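Local atomic coordinates of gamma-glutamyltranspeptidase (Streptomyces lincolnensis, PDB entry 6J3A), a protein that probably acts as a gamma-glutamyltranspeptidase-type enzyme of the N-terminal nucleophile (Ntn) hydrolase clan, as one of the LmbA-like homologues. Residues Ala114-Leu119 with Ala211-Trp216; Ala40-Phe45 with Leu131-Gly136; Tyr263-Trp268 with Ala516-Ala521; Leu511-Ala516 with Leu589-Arg594. All coordinates share one frame; numbering follows the deposited sequence.

Interaction 1. Residues Ala114-Leu119 with Ala211-Trp216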
loop_
_atom_site.group_PDB
_atom_site.type_symbol
_atom_site.label_atom_id
_atom_site.label_comp_id
_atom_site.label_asym_id
_atom_site.label_seq_id
_atom_site.Cartn_x
_atom_site.Cartn_y
_atom_site.Cartn_z
ATOM N N ALA A 114 -13.899 -9.737 24.099
ATOM C CA ALA A 114 -12.622 -9.040 24.099
ATOM C C ALA A 114 -12.671 -7.707 23.364
ATOM O O ALA A 114 -12.217 -6.702 23.894
ATOM C CB ALA A 114 -11.537 -9.925 23.507
ATOM N N TRP A 115 -13.224 -7.695 22.155
ATOM C CA TRP A 115 -13.354 -6.450 21.384
ATOM C C TRP A 115 -14.334 -5.476 22.042
ATOM O O TRP A 115 -14.177 -4.255 21.926
ATOM C CB TRP A 115 -13.800 -6.737 19.942
ATOM C CG TRP A 115 -12.778 -7.462 19.111
ATOM C CD1 TRP A 115 -12.925 -8.676 18.493
ATOM C CD2 TRP A 115 -11.453 -7.016 18.802
ATOM N NE1 TRP A 115 -11.772 -9.013 17.818
ATOM C CE2 TRP A 115 -10.853 -8.013 17.995
ATOM C CE3 TRP A 115 -10.715 -5.871 19.124
ATOM C CZ2 TRP A 115 -9.557 -7.896 17.509
ATOM C CZ3 TRP A 115 -9.421 -5.756 18.636
ATOM C CH2 TRP A 115 -8.854 -6.766 17.838
ATOM N N MET A 116 -15.344 -6.017 22.718
ATOM C CA MET A 116 -16.302 -5.196 23.443
ATOM C C MET A 116 -15.624 -4.552 24.632
ATOM O O MET A 116 -15.869 -3.391 24.920
ATOM C CB MET A 116 -17.503 -6.020 23.926
ATOM C CG MET A 116 -18.507 -6.421 22.858
ATOM S SD MET A 116 -18.975 -5.121 21.702
ATOM C CE MET A 116 -17.831 -5.476 20.371
ATOM N N LEU A 117 -14.785 -5.318 25.327
ATOM C CA LEU A 117 -14.038 -4.781 26.465
ATOM C C LEU A 117 -13.106 -3.667 26.023
ATOM O O LEU A 117 -13.055 -2.607 26.649
ATOM C CB LEU A 117 -13.216 -5.861 27.183
ATOM C CG LEU A 117 -13.714 -6.382 28.537
ATOM C CD1 LEU A 117 -12.630 -7.241 29.162
ATOM C CD2 LEU A 117 -14.103 -5.294 29.528
ATOM N N LEU A 118 -12.372 -3.924 24.944
ATOM C CA LEU A 118 -11.468 -2.931 24.376
ATOM C C LEU A 118 -12.202 -1.634 24.056
ATOM O O LEU A 118 -11.811 -0.562 24.505
ATOM C CB LEU A 118 -10.781 -3.479 23.126
ATOM C CG LEU A 118 -9.572 -2.657 22.654
ATOM C CD1 LEU A 118 -8.398 -2.711 23.624
ATOM C CD2 LEU A 118 -9.122 -3.144 21.292
ATOM N N LEU A 119 -13.280 -1.751 23.299
ATOM C CA LEU A 119 -14.102 -0.603 22.960
ATOM C C LEU A 119 -14.601 0.135 24.209
ATOM O O LEU A 119 -14.547 1.351 24.273
ATOM C CB LEU A 119 -15.285 -1.032 22.080
ATOM C CG LEU A 119 -16.023 0.050 21.277
ATOM C CD1 LEU A 119 -15.086 0.811 20.350
ATOM C CD2 LEU A 119 -17.152 -0.559 20.464
ATOM N N ALA A 211 -24.417 -3.960 27.248
ATOM C CA ALA A 211 -25.645 -4.659 26.811
ATOM C C ALA A 211 -25.376 -5.623 25.660
ATOM O O ALA A 211 -25.925 -6.723 25.632
ATOM C CB ALA A 211 -26.719 -3.667 26.410
ATOM N N ALA A 212 -24.534 -5.203 24.718
ATOM C CA ALA A 212 -24.082 -6.064 23.618
ATOM C C ALA A 212 -23.297 -7.289 24.095
ATOM O O ALA A 212 -23.392 -8.364 23.500
ATOM C CB ALA A 212 -23.241 -5.266 22.640
ATOM N N ARG A 213 -22.510 -7.121 25.154
ATOM C CA ARG A 213 -21.789 -8.244 25.745
ATOM C C ARG A 213 -22.770 -9.309 26.231
ATOM O O ARG A 213 -22.532 -10.497 26.055
ATOM C CB ARG A 213 -20.912 -7.788 26.903
ATOM C CG ARG A 213 -19.814 -6.816 26.519
ATOM C CD ARG A 213 -19.044 -6.397 27.751
ATOM N NE ARG A 213 -18.211 -7.487 28.248
ATOM C CZ ARG A 213 -17.645 -7.532 29.451
ATOM N NH1 ARG A 213 -17.815 -6.545 30.333
ATOM N NH2 ARG A 213 -16.903 -8.582 29.785
ATOM N N GLU A 214 -23.875 -8.858 26.819
ATOM C CA GLU A 214 -24.922 -9.743 27.320
ATOM C C GLU A 214 -25.781 -10.381 26.234
ATOM O O GLU A 214 -26.285 -11.491 26.424
ATOM C CB GLU A 214 -25.809 -8.995 28.313
ATOM C CG GLU A 214 -25.074 -8.580 29.582
ATOM C CD GLU A 214 -24.472 -9.753 30.356
ATOM O OE1 GLU A 214 -23.403 -9.556 30.975
ATOM O OE2 GLU A 214 -25.056 -10.867 30.341
ATOM N N VAL A 215 -25.958 -9.688 25.114
ATOM C CA VAL A 215 -26.629 -10.269 23.949
ATOM C C VAL A 215 -25.824 -11.441 23.377
ATOM O O VAL A 215 -26.394 -12.478 23.034
ATOM C CB VAL A 215 -26.898 -9.202 22.872
ATOM C CG1 VAL A 215 -27.385 -9.831 21.573
ATOM C CG2 VAL A 215 -27.939 -8.217 23.385
ATOM N N TRP A 216 -24.509 -11.276 23.283
ATOM C CA TRP A 216 -23.631 -12.373 22.886
ATOM C C TRP A 216 -23.664 -13.514 23.904
ATOM O O TRP A 216 -23.651 -14.689 23.536
ATOM C CB TRP A 216 -22.182 -11.898 22.709
ATOM C CG TRP A 216 -21.300 -13.004 22.208
ATOM C CD1 TRP A 216 -20.744 -14.005 22.952
ATOM C CD2 TRP A 216 -20.922 -13.259 20.852
ATOM N NE1 TRP A 216 -20.035 -14.860 22.147
ATOM C CE2 TRP A 216 -20.122 -14.422 20.853
ATOM C CE3 TRP A 216 -21.166 -12.612 19.639
ATOM C CZ2 TRP A 216 -19.564 -14.955 19.684
ATOM C CZ3 TRP A 216 -20.613 -13.146 18.473
ATOM C CH2 TRP A 216 -19.819 -14.310 18.510
#
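Met116 and Arg213 bring their CA atoms to 6.7 Å where the helical segments 114-119 and 211-216 run almost exactly antiparallel, at 175°, with axes 10.0 Å apart. At that spacing the backbones stay clear of each other, and side chains make the contact. The tightest meeting is CB of Met116 against Arg213 CG at 3.6 Å, the two side chains running alongside one another with opposite headings. Met116 bends at chi2 and chi3, and Met116 SD comes to 4.4 Å from Ala212 CB. Arg213 stays extended through chi2 and bends at chi3 (72°), which carries its guanidinium to Leu117. There CD2 of Leu117 lies 3.9 Å above one face of the group, displaced toward its rim, and is 4.0 Å from NH1 of Arg213. The charge is met from outside the two segments: NE pairs with Asp113 and NH1 with Glu210, two salt bridges that hold the flat group in place against the leucine. Shortening Arg213 to alanine would probably cost Asp113 and Glu210 a cationic partner and open a gap beside Met116 and Leu117. Beyond this buried seam, Trp115 and Met116 pack on helix 36-50, Trp115 also touches strand 61-66, and Ala212 rests on helix 186-200, so helix 111-122 joins helix 205-217 to helix 36-50 and strand 61-66.

Interaction 2. Residues Ala40-Phe45 with Leu131-Gly136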
loop_
_atom_site.group_PDB
_atom_site.type_symbol
_atom_site.label_atom_id
_atom_site.label_comp_id
_atom_site.label_asym_id
_atom_site.label_seq_id
_atom_site.Cartn_x
_atom_site.Cartn_y
_atom_site.Cartn_z
ATOM N N ALA A 40 -9.009 -0.578 15.706
ATOM C CA ALA A 40 -8.748 -2.010 15.694
ATOM C C ALA A 40 -10.029 -2.841 15.807
ATOM O O ALA A 40 -10.140 -3.902 15.183
ATOM C CB ALA A 40 -7.791 -2.366 16.807
ATOM N N VAL A 41 -10.984 -2.359 16.605
ATOM C CA VAL A 41 -12.291 -3.001 16.707
ATOM C C VAL A 41 -12.947 -3.039 15.326
ATOM O O VAL A 41 -13.323 -4.112 14.847
ATOM C CB VAL A 41 -13.208 -2.309 17.742
ATOM C CG1 VAL A 41 -14.621 -2.891 17.697
ATOM C CG2 VAL A 41 -12.652 -2.496 19.147
ATOM N N ALA A 42 -13.048 -1.880 14.681
ATOM C CA ALA A 42 -13.620 -1.798 13.329
ATOM C C ALA A 42 -12.954 -2.746 12.346
ATOM O O ALA A 42 -13.626 -3.523 11.664
ATOM C CB ALA A 42 -13.520 -0.388 12.806
ATOM N N GLY A 43 -11.631 -2.672 12.288
ATOM C CA GLY A 43 -10.842 -3.547 11.427
ATOM C C GLY A 43 -11.081 -5.025 11.681
ATOM O O GLY A 43 -11.121 -5.817 10.747
ATOM N N ALA A 44 -11.251 -5.391 12.949
ATOM C CA ALA A 44 -11.412 -6.792 13.350
ATOM C C ALA A 44 -12.695 -7.399 12.822
ATOM O O ALA A 44 -12.705 -8.541 12.382
ATOM C CB ALA A 44 -11.376 -6.914 14.859
ATOM N N PHE A 45 -13.773 -6.629 12.882
ATOM C CA PHE A 45 -15.059 -7.068 12.357
ATOM C C PHE A 45 -15.077 -7.059 10.825
ATOM O O PHE A 45 -15.774 -7.854 10.206
ATOM C CB PHE A 45 -16.201 -6.239 12.958
ATOM C CG PHE A 45 -16.542 -6.632 14.372
ATOM C CD1 PHE A 45 -15.753 -6.216 15.429
ATOM C CD2 PHE A 45 -17.641 -7.448 14.641
ATOM C CE1 PHE A 45 -16.056 -6.590 16.734
ATOM C CE2 PHE A 45 -17.955 -7.817 15.945
ATOM C CZ PHE A 45 -17.159 -7.391 16.996
ATOM N N LEU A 131 -18.636 -0.593 13.966
ATOM C CA LEU A 131 -18.906 -1.822 13.231
ATOM C C LEU A 131 -19.725 -1.666 11.923
ATOM O O LEU A 131 -19.989 -2.662 11.251
ATOM C CB LEU A 131 -19.362 -2.948 14.183
ATOM C CG LEU A 131 -20.735 -3.087 14.817
ATOM C CD1 LEU A 131 -21.791 -3.300 13.752
ATOM C CD2 LEU A 131 -20.725 -4.289 15.745
ATOM N N LYS A 132 -20.052 -0.434 11.523
ATOM C CA LYS A 132 -20.762 -0.187 10.243
ATOM C C LYS A 132 -19.990 -0.619 8.977
ATOM O O LYS A 132 -20.587 -0.910 7.948
ATOM C CB LYS A 132 -21.169 1.287 10.116
ATOM C CG LYS A 132 -20.023 2.244 9.813
ATOM C CD LYS A 132 -20.421 3.695 10.047
ATOM C CE LYS A 132 -19.313 4.659 9.633
ATOM N NZ LYS A 132 -19.116 5.751 10.624
ATOM N N TYR A 133 -18.669 -0.648 9.067
ATOM C CA TYR A 133 -17.814 -1.032 7.940
ATOM C C TYR A 133 -18.034 -2.483 7.563
ATOM O O TYR A 133 -18.312 -2.781 6.409
ATOM C CB TYR A 133 -16.340 -0.789 8.276
ATOM C CG TYR A 133 -16.067 0.661 8.575
ATOM C CD1 TYR A 133 -15.983 1.596 7.546
ATOM C CD2 TYR A 133 -15.958 1.115 9.885
ATOM C CE1 TYR A 133 -15.766 2.940 7.810
ATOM C CE2 TYR A 133 -15.739 2.455 10.161
ATOM C CZ TYR A 133 -15.643 3.365 9.120
ATOM O OH TYR A 133 -15.425 4.699 9.383
ATOM N N ALA A 134 -17.928 -3.365 8.556
ATOM C CA ALA A 134 -18.184 -4.810 8.387
ATOM C C ALA A 134 -19.600 -5.135 7.912
ATOM O O ALA A 134 -19.775 -5.977 7.037
ATOM C CB ALA A 134 -17.897 -5.544 9.685
ATOM N N VAL A 135 -20.592 -4.465 8.504
ATOM C CA VAL A 135 -22.001 -4.590 8.098
ATOM C C VAL A 135 -22.185 -4.299 6.606
ATOM O O VAL A 135 -22.858 -5.042 5.892
ATOM C CB VAL A 135 -22.917 -3.615 8.881
ATOM C CG1 VAL A 135 -24.349 -3.640 8.345
ATOM C CG2 VAL A 135 -22.941 -3.956 10.365
ATOM N N GLY A 136 -21.617 -3.187 6.163
ATOM C CA GLY A 136 -21.646 -2.786 4.753
ATOM C C GLY A 136 -21.051 -3.821 3.813
ATOM O O GLY A 136 -21.655 -4.159 2.799
HETATM O O HOH W 1 -16.341 -2.618 11.294
#
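Phe45 and Ala134 form one of two close backbone approaches, 5.5 Å between CA atoms, between helical segments 40-45 and 131-136; the other joins Ala42 and Leu131. The axes run nearly parallel, crossing at -15° and only 7.7 Å apart, a spacing that the two small alanines permit. Apolar contacts come first. CB of Phe45 lies 3.8 Å from the methyl CB of Ala134, while the ring, swung over beside its own backbone N (chi1 -77°), extends along the interface until CE2 of Phe45 reaches CD2 of Leu131 at 4.5 Å. Ala42 meets the other aromatic, its CB standing 4.1 Å from CD2 of Tyr133. The second kind of contact is methyl against backbone: CB of Ala134 lies 3.2 Å from the carbonyl O of Phe45, the closest direct approach between the segments. The third is polar and goes through water. A water donates to Ala42 O at 2.9 Å and accepts from Ala134 N at 3.3 Å, bridging the two helices. Helix 127-140 is kinked here, the N atoms of Tyr133 and Ala134 making no bond to the preceding turn, so the water gives the amide of Ala134 the partner its own helix withholds. Around the pair, Phe45 meets His48 and Trp192 edge-to-face, and Leu131 packs on Trp192 and Leu196 of helix 186-200. Tyr133 and Ala42 lean on helix 20-31, and Tyr133 also touches Arg617 of the second subunit, bringing this helical layer to the dimer contact.

Interaction 3. Residues Tyr263-Trp268 with Ala516-Ala521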
loop_
_atom_site.group_PDB
_atom_site.type_symbol
_atom_site.label_atom_id
_atom_site.label_comp_id
_atom_site.label_asym_id
_atom_site.label_seq_id
_atom_site.Cartn_x
_atom_site.Cartn_y
_atom_site.Cartn_z
ATOM N N TYR A 263 10.596 -9.817 28.157
ATOM C CA TYR A 263 12.000 -10.161 28.221
ATOM C C TYR A 263 12.846 -9.023 27.647
ATOM O O TYR A 263 12.604 -8.545 26.541
ATOM C CB TYR A 263 12.266 -11.459 27.476
ATOM C CG TYR A 263 13.665 -11.962 27.675
ATOM C CD1 TYR A 263 14.085 -12.419 28.924
ATOM C CD2 TYR A 263 14.586 -11.969 26.623
ATOM C CE1 TYR A 263 15.382 -12.870 29.124
ATOM C CE2 TYR A 263 15.882 -12.429 26.809
ATOM C CZ TYR A 263 16.276 -12.875 28.060
ATOM O OH TYR A 263 17.554 -13.331 28.253
ATOM N N ASP A 264 13.833 -8.602 28.433
ATOM C CA ASP A 264 14.789 -7.579 28.044
ATOM C C ASP A 264 15.946 -8.177 27.229
ATOM O O ASP A 264 16.609 -9.122 27.663
ATOM C CB ASP A 264 15.303 -6.871 29.293
ATOM C CG ASP A 264 14.226 -6.006 29.967
ATOM O OD1 ASP A 264 13.063 -5.961 29.500
ATOM O OD2 ASP A 264 14.548 -5.357 30.981
ATOM N N TRP A 265 16.160 -7.626 26.036
ATOM C CA TRP A 265 17.245 -8.059 25.159
ATOM C C TRP A 265 17.844 -6.879 24.392
ATOM O O TRP A 265 17.150 -6.215 23.620
ATOM C CB TRP A 265 16.756 -9.129 24.174
ATOM C CG TRP A 265 17.793 -9.521 23.153
ATOM C CD1 TRP A 265 18.806 -10.438 23.303
ATOM C CD2 TRP A 265 17.927 -8.993 21.826
ATOM N NE1 TRP A 265 19.555 -10.517 22.142
ATOM C CE2 TRP A 265 19.038 -9.635 21.226
ATOM C CE3 TRP A 265 17.220 -8.030 21.089
ATOM C CZ2 TRP A 265 19.449 -9.349 19.922
ATOM C CZ3 TRP A 265 17.630 -7.745 19.800
ATOM C CH2 TRP A 265 18.733 -8.404 19.225
ATOM N N ASN A 266 19.139 -6.633 24.616
ATOM C CA ASN A 266 19.948 -5.718 23.788
ATOM C C ASN A 266 19.323 -4.316 23.623
ATOM O O ASN A 266 19.247 -3.775 22.516
ATOM C CB ASN A 266 20.195 -6.378 22.428
ATOM C CG ASN A 266 21.076 -5.547 21.523
ATOM O OD1 ASN A 266 22.201 -5.206 21.883
ATOM N ND2 ASN A 266 20.563 -5.207 20.344
ATOM N N GLY A 267 18.848 -3.751 24.731
ATOM C CA GLY A 267 18.217 -2.424 24.729
ATOM C C GLY A 267 16.710 -2.424 24.541
ATOM O O GLY A 267 16.045 -1.414 24.835
ATOM N N TRP A 268 16.178 -3.541 24.035
ATOM C CA TRP A 268 14.745 -3.724 23.808
ATOM C C TRP A 268 14.088 -4.564 24.897
ATOM O O TRP A 268 14.744 -5.354 25.582
ATOM C CB TRP A 268 14.456 -4.432 22.476
ATOM C CG TRP A 268 15.103 -3.880 21.252
ATOM C CD1 TRP A 268 16.399 -4.052 20.870
ATOM C CD2 TRP A 268 14.472 -3.130 20.203
ATOM N NE1 TRP A 268 16.626 -3.431 19.668
ATOM C CE2 TRP A 268 15.459 -2.860 19.234
ATOM C CE3 TRP A 268 13.179 -2.644 20.001
ATOM C CZ2 TRP A 268 15.193 -2.121 18.081
ATOM C CZ3 TRP A 268 12.914 -1.915 18.852
ATOM C CH2 TRP A 268 13.916 -1.660 17.907
ATOM N N ALA A 516 15.670 -8.892 12.647
ATOM C CA ALA A 516 15.992 -8.110 11.464
ATOM C C ALA A 516 15.770 -6.617 11.722
ATOM O O ALA A 516 16.649 -5.814 11.422
ATOM C CB ALA A 516 15.195 -8.586 10.270
ATOM N N VAL A 517 14.639 -6.250 12.323
ATOM C CA VAL A 517 14.375 -4.838 12.644
ATOM C C VAL A 517 15.499 -4.238 13.501
ATOM O O VAL A 517 15.945 -3.125 13.260
ATOM C CB VAL A 517 13.032 -4.632 13.381
ATOM C CG1 VAL A 517 12.867 -3.175 13.813
ATOM C CG2 VAL A 517 11.854 -5.049 12.506
ATOM N N ALA A 518 15.942 -4.984 14.503
ATOM C CA ALA A 518 16.968 -4.513 15.430
ATOM C C ALA A 518 18.374 -4.535 14.833
ATOM O O ALA A 518 19.213 -3.734 15.238
ATOM C CB ALA A 518 16.935 -5.346 16.686
ATOM N N LEU A 519 18.621 -5.443 13.886
ATOM C CA LEU A 519 19.943 -5.609 13.275
ATOM C C LEU A 519 20.134 -4.903 11.949
ATOM O O LEU A 519 21.262 -4.599 11.599
ATOM C CB LEU A 519 20.274 -7.095 13.099
ATOM C CG LEU A 519 20.395 -7.920 14.387
ATOM C CD1 LEU A 519 20.824 -9.340 14.041
ATOM C CD2 LEU A 519 21.360 -7.311 15.400
ATOM N N ARG A 520 19.059 -4.646 11.210
ATOM C CA ARG A 520 19.174 -3.983 9.906
ATOM C C ARG A 520 19.386 -2.481 10.056
ATOM O O ARG A 520 18.872 -1.852 10.982
ATOM C CB ARG A 520 17.938 -4.252 9.035
ATOM C CG ARG A 520 17.836 -5.681 8.518
ATOM C CD ARG A 520 16.499 -5.917 7.833
ATOM N NE ARG A 520 16.478 -5.324 6.495
ATOM C CZ ARG A 520 16.831 -5.944 5.366
ATOM N NH1 ARG A 520 17.238 -7.221 5.362
ATOM N NH2 ARG A 520 16.770 -5.279 4.213
ATOM N N ALA A 521 20.151 -1.913 9.131
ATOM C CA ALA A 521 20.361 -0.473 9.070
ATOM C C ALA A 521 19.050 0.230 8.772
ATOM O O ALA A 521 18.280 -0.220 7.922
ATOM C CB ALA A 521 21.370 -0.138 7.993
#
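Trp265 and Trp268 close on Ala518 through different first torsions: Trp265 has CG opposite its backbone N (chi1 174°), whereas Trp268 turns CG in beside the N (chi1 -51°). Both indoles thereby extend from the hairpin toward the last turn of helix 506-519. Trp265 presents its edge, with CZ3 4.0 Å from CB of Ala518, which lies near the ring plane. The same methyl sits 3.6 Å from NE1 of Trp268 and 3.9 Å from its CE2, while CH2 of that indole reaches CG1 of Val517 at 4.5 Å. A type I' turn links Trp265 to Trp268, closed by backbone bonds in both directions; at the backbone angles of Gly267 a CB would collide with the carbonyl O of Asn266, which calls for glycine. Asn266 CB lies 3.4 Å above the centre of the Trp265 ring. With a serine in place of Trp268, the Ala518 methyl would probably lose much of its cover and Arg490 its cation-pi partner. Trp268 packs on Val495 and Val517 on Met496, both of strand 493-499, while Val517 touches helix 529-534 and Tyr263 lies against helix 280-288.

Interaction 4. Residues Leu511-Ala516 with Leu589-Arg594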
loop_
_atom_site.group_PDB
_atom_site.type_symbol
_atom_site.label_atom_id
_atom_site.label_comp_id
_atom_site.label_asym_id
_atom_site.label_seq_id
_atom_site.Cartn_x
_atom_site.Cartn_y
_atom_site.Cartn_z
ATOM N N LEU A 511 10.127 -13.772 15.382
ATOM C CA LEU A 511 11.496 -13.721 15.897
ATOM C C LEU A 511 12.460 -13.273 14.805
ATOM O O LEU A 511 13.295 -12.404 15.042
ATOM C CB LEU A 511 11.974 -15.060 16.460
ATOM C CG LEU A 511 13.413 -14.900 17.002
ATOM C CD1 LEU A 511 13.400 -14.556 18.478
ATOM C CD2 LEU A 511 14.288 -16.105 16.711
ATOM N N HIS A 512 12.339 -13.856 13.617
ATOM C CA HIS A 512 13.243 -13.490 12.518
ATOM C C HIS A 512 13.048 -12.009 12.174
ATOM O O HIS A 512 14.017 -11.240 12.088
ATOM C CB HIS A 512 13.050 -14.393 11.290
ATOM C CG HIS A 512 12.962 -15.851 11.624
ATOM N ND1 HIS A 512 13.583 -16.392 12.725
ATOM C CD2 HIS A 512 12.307 -16.872 11.025
ATOM C CE1 HIS A 512 13.320 -17.685 12.784
ATOM N NE2 HIS A 512 12.547 -18.001 11.763
ATOM N N PHE A 513 11.789 -11.609 12.038
ATOM C CA PHE A 513 11.431 -10.214 11.770
ATOM C C PHE A 513 11.998 -9.237 12.797
ATOM O O PHE A 513 12.713 -8.303 12.431
ATOM C CB PHE A 513 9.917 -10.090 11.741
ATOM C CG PHE A 513 9.419 -8.686 11.761
ATOM C CD1 PHE A 513 9.527 -7.892 10.639
ATOM C CD2 PHE A 513 8.824 -8.166 12.898
ATOM C CE1 PHE A 513 9.051 -6.593 10.646
ATOM C CE2 PHE A 513 8.344 -6.870 12.915
ATOM C CZ PHE A 513 8.456 -6.082 11.786
ATOM N N PHE A 514 11.669 -9.458 14.068
ATOM C CA PHE A 514 12.104 -8.570 15.148
ATOM C C PHE A 514 13.617 -8.418 15.224
ATOM O O PHE A 514 14.107 -7.311 15.434
ATOM C CB PHE A 514 11.594 -9.048 16.498
ATOM C CG PHE A 514 12.208 -8.322 17.666
ATOM C CD1 PHE A 514 11.637 -7.148 18.147
ATOM C CD2 PHE A 514 13.356 -8.817 18.282
ATOM C CE1 PHE A 514 12.193 -6.485 19.222
ATOM C CE2 PHE A 514 13.921 -8.156 19.353
ATOM C CZ PHE A 514 13.339 -6.988 19.826
ATOM N N LEU A 515 14.349 -9.521 15.085
ATOM C CA LEU A 515 15.821 -9.445 15.014
ATOM C C LEU A 515 16.298 -8.651 13.787
ATOM O O LEU A 515 17.217 -7.823 13.874
ATOM C CB LEU A 515 16.467 -10.841 15.027
ATOM C CG LEU A 515 16.367 -11.644 16.334
ATOM C CD1 LEU A 515 17.047 -12.994 16.178
ATOM C CD2 LEU A 515 16.969 -10.908 17.516
ATOM N N ALA A 516 15.670 -8.892 12.647
ATOM C CA ALA A 516 15.992 -8.110 11.464
ATOM C C ALA A 516 15.770 -6.617 11.722
ATOM O O ALA A 516 16.649 -5.814 11.422
ATOM C CB ALA A 516 15.195 -8.586 10.270
ATOM N N LEU A 589 3.632 -10.948 7.825
ATOM C CA LEU A 589 3.930 -9.940 8.838
ATOM C C LEU A 589 3.144 -8.633 8.690
ATOM O O LEU A 589 2.776 -8.230 7.584
ATOM C CB LEU A 589 5.435 -9.685 8.875
ATOM C CG LEU A 589 6.127 -10.883 9.550
ATOM C CD1 LEU A 589 7.519 -11.159 9.014
ATOM C CD2 LEU A 589 6.150 -10.680 11.058
ATOM N N CYS A 590 2.866 -8.020 9.839
ATOM C CA CYS A 590 2.300 -6.677 9.932
ATOM C C CYS A 590 3.073 -5.937 10.997
ATOM O O CYS A 590 3.441 -6.533 11.990
ATOM C CB CYS A 590 0.842 -6.729 10.345
ATOM S SG CYS A 590 -0.142 -7.835 9.343
ATOM N N ALA A 591 3.299 -4.642 10.801
ATOM C CA ALA A 591 4.006 -3.826 11.787
ATOM C C ALA A 591 3.587 -2.362 11.697
ATOM O O ALA A 591 3.366 -1.837 10.610
ATOM C CB ALA A 591 5.515 -3.954 11.615
ATOM N N VAL A 592 3.442 -1.729 12.852
ATOM C CA VAL A 592 3.435 -0.280 12.941
ATOM C C VAL A 592 4.473 0.108 13.983
ATOM O O VAL A 592 4.785 -0.683 14.871
ATOM C CB VAL A 592 2.051 0.289 13.307
ATOM C CG1 VAL A 592 1.025 -0.104 12.260
ATOM C CG2 VAL A 592 1.608 -0.163 14.685
ATOM N N ALA A 593 4.999 1.320 13.867
ATOM C CA ALA A 593 5.990 1.824 14.809
ATOM C C ALA A 593 5.866 3.322 15.042
ATOM O O ALA A 593 5.220 4.047 14.296
ATOM C CB ALA A 593 7.412 1.475 14.356
ATOM N N ARG A 594 6.511 3.745 16.115
ATOM C CA ARG A 594 6.634 5.125 16.485
ATOM C C ARG A 594 8.113 5.332 16.799
ATOM O O ARG A 594 8.778 4.445 17.348
ATOM C CB ARG A 594 5.751 5.422 17.699
ATOM C CG ARG A 594 5.629 6.899 18.041
ATOM C CD ARG A 594 4.604 7.146 19.140
ATOM N NE ARG A 594 4.879 8.398 19.842
#
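Phe513 crosses from helix 506-519 to Leu589 and Ala591, and its side chain carries the whole contact. Its first torsion (chi1 168°) sets CG opposite the backbone N, sending the ring out from the helix toward strand 590-594. CB of Phe513 starts the contact, lying 3.8 Å from CD1 of Leu589 and 3.9 Å from CD2, so the forked end of the leucine straddles the root of the phenylalanine. The next atom, CG of Phe513, is 3.9 Å from Leu589 CD2. Farther along, the two sides of the ring each keep one branch: Phe513 CD1 stands 4.2 Å from Leu589 CD1. On the other side, Phe513 CD2 is 4.1 Å from Leu589 CD2. The tip ends on the strand, where CZ of Phe513 meets the methyl CB of Ala591 at 3.6 Å. The leucine and the phenylalanine thus lie side by side, pointing contrary ways, Leu589 reaching toward the helix and the ring toward the strand. The small side chain of Ala591 probably allows the ring tip to come this near the strand. No hydrogen bond joins the segments, and the contact is entirely apolar and buried. Phe498 meets the Phe513 ring with planes at about 50°, and Ala532 and Ile533 of helix 529-534 touch the phenylalanine as well. Strand 590-594 pairs by backbone bonds with 493-499 on one side and 601-605 on the other. A helix laid over antiparallel strands by aromatic and aliphatic side chains is consistent with the layered alpha-beta-beta-alpha architecture of Ntn hydrolases.

Overall arrangement
Interactions 1 and 2 belong to one helical region, where Trp115 and Met116 rest on Val41, Ala44 and Phe45; interactions 3 and 4 share helix 506-519 and Ala516, with Phe514 and Leu515 of the latter touching Trp265 and Trp268 of the former. The two groups do not touch, the nearest atoms of interactions 2 and 4 being about 10 Å apart. Interactions 1, 2 and 4 are buried, whereas interaction 3 is only partly so. Chemistry follows place: helix-on-helix contacts include a charged guanidinium in one and a bridging water in the other, while both contacts on helix 506-519 lack hydrogen bonds between their segments, one centred on a phenylalanine, the other on two indoles.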